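Local structure of 5-formaminoimidazole-4-carboxamide-1-(beta)-D-ribofuranosyl 5'-monophosphate synthetase (Methanocaldococcus jannaschii, 2R7L) at residues Glu265-Leu268 with Pro269-Phe272; Gly318-Ser321 with Phe322-Gly325; Val279-Ala282 with Lys283-Pro287. The protein catalyses the ATP- and formate-dependent formylation of the purine intermediate AICAR to FAICAR without folates, as a hexameric ATP-grasp ligase. One frame throughout, in Å; residues are numbered along the deposited sequence.

Contact 1: Glu265-Leu268 with Pro269-Phe272. With AMZ (aminoimidazole 4-carboxamide ribonucleotide), chain F.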
loop_
_atom_site.group_PDB
_atom_site.type_symbol
_atom_site.label_atom_id
_atom_site.label_comp_id
_atom_site.label_asym_id
_atom_site.label_seq_id
_atom_site.Cartn_x
_atom_site.Cartn_y
_atom_site.Cartn_z
ATOM N N GLU A 265 -10.125 15.920 -21.588
ATOM C CA GLU A 265 -8.755 16.289 -21.205
ATOM C C GLU A 265 -8.254 17.557 -21.901
ATOM O O GLU A 265 -7.573 18.367 -21.284
ATOM C CB GLU A 265 -7.776 15.120 -21.413
ATOM C CG GLU A 265 -6.423 15.304 -20.709
ATOM C CD GLU A 265 -5.501 14.102 -20.869
ATOM O OE1 GLU A 265 -5.801 13.031 -20.292
ATOM O OE2 GLU A 265 -4.469 14.229 -21.571
ATOM N N SER A 266 -8.606 17.736 -23.176
ATOM C CA SER A 266 -8.241 18.950 -23.913
ATOM C C SER A 266 -8.729 20.240 -23.244
ATOM O O SER A 266 -8.318 21.334 -23.627
ATOM C CB SER A 266 -8.747 18.887 -25.360
ATOM O OG SER A 266 -10.132 18.557 -25.416
ATOM N N LEU A 267 -9.584 20.119 -22.233
ATOM C CA LEU A 267 -10.144 21.302 -21.571
ATOM C C LEU A 267 -9.413 21.663 -20.283
ATOM O O LEU A 267 -9.752 22.647 -19.621
ATOM C CB LEU A 267 -11.634 21.102 -21.270
ATOM C CG LEU A 267 -12.602 20.977 -22.449
ATOM C CD1 LEU A 267 -14.035 20.751 -21.961
ATOM C CD2 LEU A 267 -12.520 22.215 -23.326
ATOM N N LEU A 268 -8.412 20.868 -19.918
ATOM C CA LEU A 268 -7.676 21.140 -18.683
ATOM C C LEU A 268 -6.836 22.424 -18.746
ATOM O O LEU A 268 -6.710 23.136 -17.742
ATOM C CB LEU A 268 -6.837 19.927 -18.276
ATOM C CG LEU A 268 -7.692 18.785 -17.725
ATOM C CD1 LEU A 268 -6.848 17.543 -17.521
ATOM C CD2 LEU A 268 -8.335 19.223 -16.423
ATOM N N PRO A 269 -6.260 22.735 -19.920
ATOM C CA PRO A 269 -5.587 24.032 -20.001
ATOM C C PRO A 269 -6.523 25.190 -19.660
ATOM O O PRO A 269 -6.114 26.133 -18.982
ATOM C CB PRO A 269 -5.133 24.106 -21.462
ATOM C CG PRO A 269 -4.995 22.670 -21.884
ATOM C CD PRO A 269 -6.130 21.968 -21.171
ATOM N N GLN A 270 -7.776 25.108 -20.105
ATOM C CA GLN A 270 -8.776 26.111 -19.747
ATOM C C GLN A 270 -9.072 26.058 -18.252
ATOM O O GLN A 270 -9.139 27.091 -17.588
ATOM C CB GLN A 270 -10.073 25.907 -20.549
ATOM C CG GLN A 270 -11.066 27.053 -20.396
ATOM C CD GLN A 270 -12.452 26.756 -20.994
ATOM O OE1 GLN A 270 -13.451 27.321 -20.552
ATOM N NE2 GLN A 270 -12.508 25.872 -21.991
ATOM N N VAL A 271 -9.269 24.845 -17.734
ATOM C CA VAL A 271 -9.525 24.637 -16.306
ATOM C C VAL A 271 -8.417 25.259 -15.456
ATOM O O VAL A 271 -8.689 25.993 -14.498
ATOM C CB VAL A 271 -9.641 23.133 -15.967
ATOM C CG1 VAL A 271 -9.625 22.921 -14.463
ATOM C CG2 VAL A 271 -10.899 22.523 -16.605
ATOM N N PHE A 272 -7.170 24.975 -15.818
ATOM C CA PHE A 272 -6.023 25.487 -15.063
ATOM C C PHE A 272 -5.890 27.002 -15.206
ATOM O O PHE A 272 -5.668 27.709 -14.215
ATOM C CB PHE A 272 -4.729 24.780 -15.485
ATOM C CG PHE A 272 -4.471 23.488 -14.748
ATOM C CD1 PHE A 272 -4.701 22.265 -15.359
ATOM C CD2 PHE A 272 -4.005 23.501 -13.441
ATOM C CE1 PHE A 272 -4.469 21.072 -14.681
ATOM C CE2 PHE A 272 -3.776 22.316 -12.754
ATOM C CZ PHE A 272 -4.002 21.102 -13.376
HETATM O O5 AMZ F . -13.891 12.143 -22.616
HETATM C C6 AMZ F . -14.217 11.582 -23.665
HETATM N N2 AMZ F . -15.118 10.607 -23.747
HETATM C C3A AMZ F . -13.596 11.996 -24.989
HETATM C C7A AMZ F . -13.946 11.547 -26.250
HETATM N N3 AMZ F . -14.889 10.656 -26.563
HETATM N N1 AMZ F . -12.621 12.885 -25.123
HETATM C C5 AMZ F . -12.358 12.985 -26.435
HETATM N N AMZ F . -13.168 12.169 -27.118
HETATM C C1 AMZ F . -13.182 11.981 -28.590
HETATM C C2 AMZ F . -14.096 12.975 -29.306
HETATM C C3 AMZ F . -13.135 14.017 -29.846
HETATM O O2 AMZ F . -13.603 14.481 -31.110
HETATM O O1 AMZ F . -14.726 12.282 -30.391
HETATM O O AMZ F . -11.834 12.263 -28.998
HETATM C C AMZ F . -11.860 13.209 -30.071
HETATM C C4 AMZ F . -10.594 14.077 -29.924
HETATM O O3 AMZ F . -10.573 14.702 -28.645
HETATM P P AMZ F . -10.146 16.220 -28.520
HETATM O OP1 AMZ F . -8.729 16.499 -28.875
HETATM O O4 AMZ F . -11.134 17.071 -29.460
HETATM O OP2 AMZ F . -10.462 16.682 -27.000
HETATM O O HOH W 1 -8.466 23.834 -23.111
#
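With CG anti to the carbonyl carbon (chi1 -73°), Leu268 runs alongside Val271, CD2 of Leu268 lying 4.1 Å from CB of Val271. CB of Leu268 meets the ring of Phe272, 4.3 Å from CD1 of Phe272. That ring turns an edge to the backbone: Leu268 O lies near its plane, 3.2 Å from CD1 of Phe272. Phe272 N gives its hydrogen to Leu268 O at 2.7 Å. Leu267 O accepts from Val271 N at 2.9 Å. These are i to i+4 bonds of the first helical turn, where Pro269 needs no N-H. Leu267 and Gln270 form a second side-by-side pair, CD2 to NE2 3.9 Å, and the backbone of Leu304 and Leu306 holds the Gln270 amide. In the 3-10 turn before the helix, Ser266 OG gives a very short hydrogen bond, 2.5 Å, to phosphate oxygen OP2 of AMZ. Glu265 OE2 is hydrogen-bonded to Tyr55 and Ser29 of the second subunit. Leu268 and Phe272 rest on Leu222 of strand 219-230, and Leu268 and Val271 on Ile263 of strand 253-263, so helix 268-285 begins packed against the five-stranded antiparallel sheet.

Contact 2: Gly318-Ser321 with Phe322-Gly325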
loop_
_atom_site.group_PDB
_atom_site.type_symbol
_atom_site.label_atom_id
_atom_site.label_comp_id
_atom_site.label_asym_id
_atom_site.label_seq_id
_atom_site.Cartn_x
_atom_site.Cartn_y
_atom_site.Cartn_z
ATOM N N GLY A 318 -18.649 19.590 -2.458
ATOM C CA GLY A 318 -18.496 18.560 -3.474
ATOM C C GLY A 318 -17.224 17.731 -3.382
ATOM O O GLY A 318 -17.098 16.708 -4.070
ATOM N N THR A 319 -16.274 18.175 -2.553
ATOM C CA THR A 319 -15.045 17.422 -2.309
ATOM C C THR A 319 -15.360 16.094 -1.636
ATOM O O THR A 319 -14.535 15.185 -1.621
ATOM C CB THR A 319 -14.032 18.198 -1.437
ATOM O OG1 THR A 319 -14.695 18.708 -0.277
ATOM C CG2 THR A 319 -13.413 19.360 -2.209
ATOM N N ASN A 320 -16.567 15.979 -1.092
ATOM C CA ASN A 320 -17.003 14.728 -0.496
ATOM C C ASN A 320 -17.076 13.587 -1.514
ATOM O O ASN A 320 -16.979 12.422 -1.146
ATOM C CB ASN A 320 -18.336 14.906 0.238
ATOM C CG ASN A 320 -18.227 15.853 1.423
ATOM O OD1 ASN A 320 -17.160 15.989 2.027
ATOM N ND2 ASN A 320 -19.330 16.518 1.759
ATOM N N SER A 321 -17.219 13.916 -2.796
ATOM C CA SER A 321 -17.295 12.885 -3.825
ATOM C C SER A 321 -15.981 12.100 -3.981
ATOM O O SER A 321 -15.999 10.964 -4.457
ATOM C CB SER A 321 -17.733 13.472 -5.179
ATOM O OG SER A 321 -16.806 14.445 -5.626
ATOM N N PHE A 322 -14.851 12.707 -3.602
ATOM C CA PHE A 322 -13.559 12.002 -3.612
ATOM C C PHE A 322 -12.867 11.904 -2.242
ATOM O O PHE A 322 -11.693 12.256 -2.101
ATOM C CB PHE A 322 -12.610 12.532 -4.704
ATOM C CG PHE A 322 -12.284 14.003 -4.597
ATOM C CD1 PHE A 322 -13.227 14.971 -4.913
ATOM C CD2 PHE A 322 -11.020 14.416 -4.209
ATOM C CE1 PHE A 322 -12.925 16.320 -4.826
ATOM C CE2 PHE A 322 -10.713 15.760 -4.113
ATOM C CZ PHE A 322 -11.668 16.718 -4.427
ATOM N N MET A 323 -13.586 11.422 -1.234
ATOM C CA MET A 323 -12.981 11.237 0.089
ATOM C C MET A 323 -11.950 10.097 0.076
ATOM O O MET A 323 -11.054 10.055 0.911
ATOM C CB MET A 323 -14.051 11.000 1.167
ATOM C CG MET A 323 -14.943 12.206 1.430
ATOM S SD MET A 323 -15.913 12.131 2.948
ATOM C CE MET A 323 -17.058 10.800 2.600
ATOM N N ASN A 324 -12.082 9.186 -0.885
ATOM C CA ASN A 324 -11.131 8.095 -1.062
ATOM C C ASN A 324 -10.213 8.391 -2.224
ATOM O O ASN A 324 -9.676 7.478 -2.851
ATOM C CB ASN A 324 -11.876 6.797 -1.359
ATOM C CG ASN A 324 -12.809 6.930 -2.539
ATOM O OD1 ASN A 324 -13.323 8.017 -2.818
ATOM N ND2 ASN A 324 -13.039 5.833 -3.236
ATOM N N GLY A 325 -10.056 9.673 -2.521
ATOM C CA GLY A 325 -9.266 10.115 -3.665
ATOM C C GLY A 325 -10.076 10.064 -4.947
ATOM O O GLY A 325 -11.149 9.451 -5.002
HETATM O O HOH W 2 -11.900 15.197 -1.087
#
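Thr319 and Phe322 meet where the ring folds back over the 3-10 turn. CG of Phe322 sits between its backbone N and carbonyl carbon (chi1 59°), which brings the ring back to Thr319. There CZ of Phe322 touches CG2 of Thr319 at 3.9 Å. The carbonyl oxygen of Thr319 lies over one ring face, displaced toward the rim. A water sits over the same face, also near the rim. Ser321 OG comes at the edge, in the ring plane, 3.7 Å from CD1 of Phe322. Further along, CG of Met323 lies 3.3 Å from Asn320 O.

Two backbone oxygens hold this shape. Thr319 O accepts from Phe322 N at 3.2 Å, with the donor 57° out of the carbonyl plane. It also accepts from the water at 2.7 Å. That water reaches on to Phe322 O by a weak bond. Gly318 O takes both Ser321 N at 3.1 Å and Ser321 OG at 2.8 Å. The hydroxyl bond is almost straight in line with the C=O bond.

A second shell sets the turn in place. Asp316 binds Gly318 N through OD2 and Thr319 OG1 through its carbonyl oxygen. Asn320 ND2 binds the carbonyl oxygen of His27, a residue of the AICAR site, and Met323 packs on Leu30 and His31 of helix 29-38. A type I turn from Phe322 to Gly325 follows.

Gly318 itself touches AMZ in its pocket. With two donors from one serine, its buried oxygen is satisfied within the turn, and the serine hydroxyl is fixed in its rotation. The bonds at Gly318 and Thr319 are consistent with a wall of the substrate pocket whose backbone is fixed by local hydrogen bonds.

Contact 3: Val279-Ala282 with Lys283-Pro287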
loop_
_atom_site.group_PDB
_atom_site.type_symbol
_atom_site.label_atom_id
_atom_site.label_comp_id
_atom_site.label_asym_id
_atom_site.label_seq_id
_atom_site.Cartn_x
_atom_site.Cartn_y
_atom_site.Cartn_z
ATOM N N VAL A 279 -6.664 33.278 -9.011
ATOM C CA VAL A 279 -5.644 33.396 -7.973
ATOM C C VAL A 279 -4.820 34.679 -8.118
ATOM O O VAL A 279 -4.598 35.391 -7.141
ATOM C CB VAL A 279 -4.739 32.131 -7.947
ATOM C CG1 VAL A 279 -3.319 32.460 -7.490
ATOM C CG2 VAL A 279 -5.378 31.058 -7.069
ATOM N N ALA A 280 -4.388 34.970 -9.340
ATOM C CA ALA A 280 -3.599 36.164 -9.619
ATOM C C ALA A 280 -4.352 37.451 -9.284
ATOM O O ALA A 280 -3.762 38.397 -8.768
ATOM C CB ALA A 280 -3.132 36.170 -11.074
ATOM N N LYS A 281 -5.656 37.484 -9.555
ATOM C CA LYS A 281 -6.442 38.678 -9.256
ATOM C C LYS A 281 -6.764 38.801 -7.774
ATOM O O LYS A 281 -6.752 39.901 -7.226
ATOM C CB LYS A 281 -7.733 38.734 -10.087
ATOM C CG LYS A 281 -8.538 40.041 -9.908
ATOM C CD LYS A 281 -7.764 41.288 -10.377
ATOM C CE LYS A 281 -7.397 41.194 -11.858
ATOM N NZ LYS A 281 -6.478 42.282 -12.319
ATOM N N ALA A 282 -7.055 37.679 -7.123
ATOM C CA ALA A 282 -7.400 37.694 -5.699
ATOM C C ALA A 282 -6.209 38.129 -4.842
ATOM O O ALA A 282 -6.379 38.635 -3.733
ATOM C CB ALA A 282 -7.908 36.336 -5.256
ATOM N N LYS A 283 -5.004 37.925 -5.364
ATOM C CA LYS A 283 -3.800 38.431 -4.709
ATOM C C LYS A 283 -3.835 39.960 -4.639
ATOM O O LYS A 283 -3.530 40.547 -3.600
ATOM C CB LYS A 283 -2.546 37.959 -5.445
ATOM C CG LYS A 283 -2.133 36.531 -5.114
ATOM C CD LYS A 283 -0.969 36.075 -5.979
ATOM C CE LYS A 283 -0.467 34.708 -5.541
ATOM N NZ LYS A 283 0.207 34.007 -6.666
ATOM N N GLU A 284 -4.220 40.589 -5.748
ATOM C CA GLU A 284 -4.338 42.046 -5.833
ATOM C C GLU A 284 -5.499 42.587 -5.006
ATOM O O GLU A 284 -5.343 43.565 -4.279
ATOM C CB GLU A 284 -4.513 42.485 -7.286
ATOM C CG GLU A 284 -3.385 42.084 -8.214
ATOM C CD GLU A 284 -3.714 42.377 -9.662
ATOM O OE1 GLU A 284 -4.808 42.922 -9.912
ATOM O OE2 GLU A 284 -2.890 42.065 -10.550
ATOM N N LEU A 285 -6.660 41.945 -5.112
ATOM C CA LEU A 285 -7.878 42.466 -4.495
ATOM C C LEU A 285 -8.035 42.138 -3.014
ATOM O O LEU A 285 -8.619 42.927 -2.263
ATOM C CB LEU A 285 -9.124 42.007 -5.265
ATOM C CG LEU A 285 -9.180 42.243 -6.780
ATOM C CD1 LEU A 285 -10.560 41.862 -7.317
ATOM C CD2 LEU A 285 -8.835 43.684 -7.145
ATOM N N VAL A 286 -7.542 40.976 -2.585
ATOM C CA VAL A 286 -7.654 40.602 -1.171
ATOM C C VAL A 286 -6.414 39.860 -0.655
ATOM O O VAL A 286 -6.457 38.644 -0.472
ATOM C CB VAL A 286 -8.887 39.699 -0.905
ATOM C CG1 VAL A 286 -9.472 39.992 0.467
ATOM C CG2 VAL A 286 -9.937 39.867 -1.991
ATOM N N PRO A 287 -5.316 40.595 -0.392
ATOM C CA PRO A 287 -4.047 39.963 -0.007
ATOM C C PRO A 287 -4.162 39.102 1.256
ATOM O O PRO A 287 -4.850 39.489 2.210
ATOM C CB PRO A 287 -3.119 41.159 0.235
ATOM C CG PRO A 287 -3.730 42.279 -0.558
ATOM C CD PRO A 287 -5.206 42.063 -0.432
#
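Leu285 N gives its hydrogen to Lys281 O at 2.9 Å, a regular i to i+4 helix bond. CG of Leu285 comes to 3.4 Å from the same oxygen of Lys281. Beside it the two side chains cross obliquely, with CG of Lys281 3.8 Å from CD1 of Leu285. The lysine chain bends twice, at chi2 63° and chi3 60°. The curl lays its CD beside Leu285 and carries NZ to Glu284. NZ of Lys281 meets OE1 of Glu284 at 3.0 Å in a salt bridge, on the syn side and 30° out of the carboxylate plane. Were Lys281 replaced by alanine, the Glu284 carboxylate would probably lose this partner and Leu285 its contact with the lysine methylenes.

Residues 279-285 form the last turns of helix 268-285 in the ATP-grasp part of the chain. Val286 is the first to leave helical geometry. Its N still bonds to Ala282 O at 2.9 Å, which continues the helix pattern into the first residue past the end. Earlier in the turn, Lys283 N bonds to Val279 O at 3.1 Å. The extended Lys283 side chain crosses Val279, its NZ 3.9 Å from CG1 of Val279, and ends in a salt bridge with Asp218. Helix 125-135 packs against Lys281 and Ala282 through Leu131, and Leu285 and Val286 lie on Trp121.

In the fold
The three contacts follow one another along the chain, and none nests in or crosses another. Each is local, between adjoining segments, and closes no long loop. Contact 1 comes first, where the loop after strand 253-263 turns into helix 268-285. It joins the helix start to strands 219-230 and 253-263 of the five-stranded antiparallel sheet and to a second subunit. Contact 3 lies at the C-terminal end of that helix, about 22 Å away between centres, and joins it to helix 125-135. Contact 2 comes last, between strand 306-312 and helix 327-333, and joins its loop to helix 29-38. Contacts 1 and 2 each meet a bound AMZ; contact 3 lies away from the known sites.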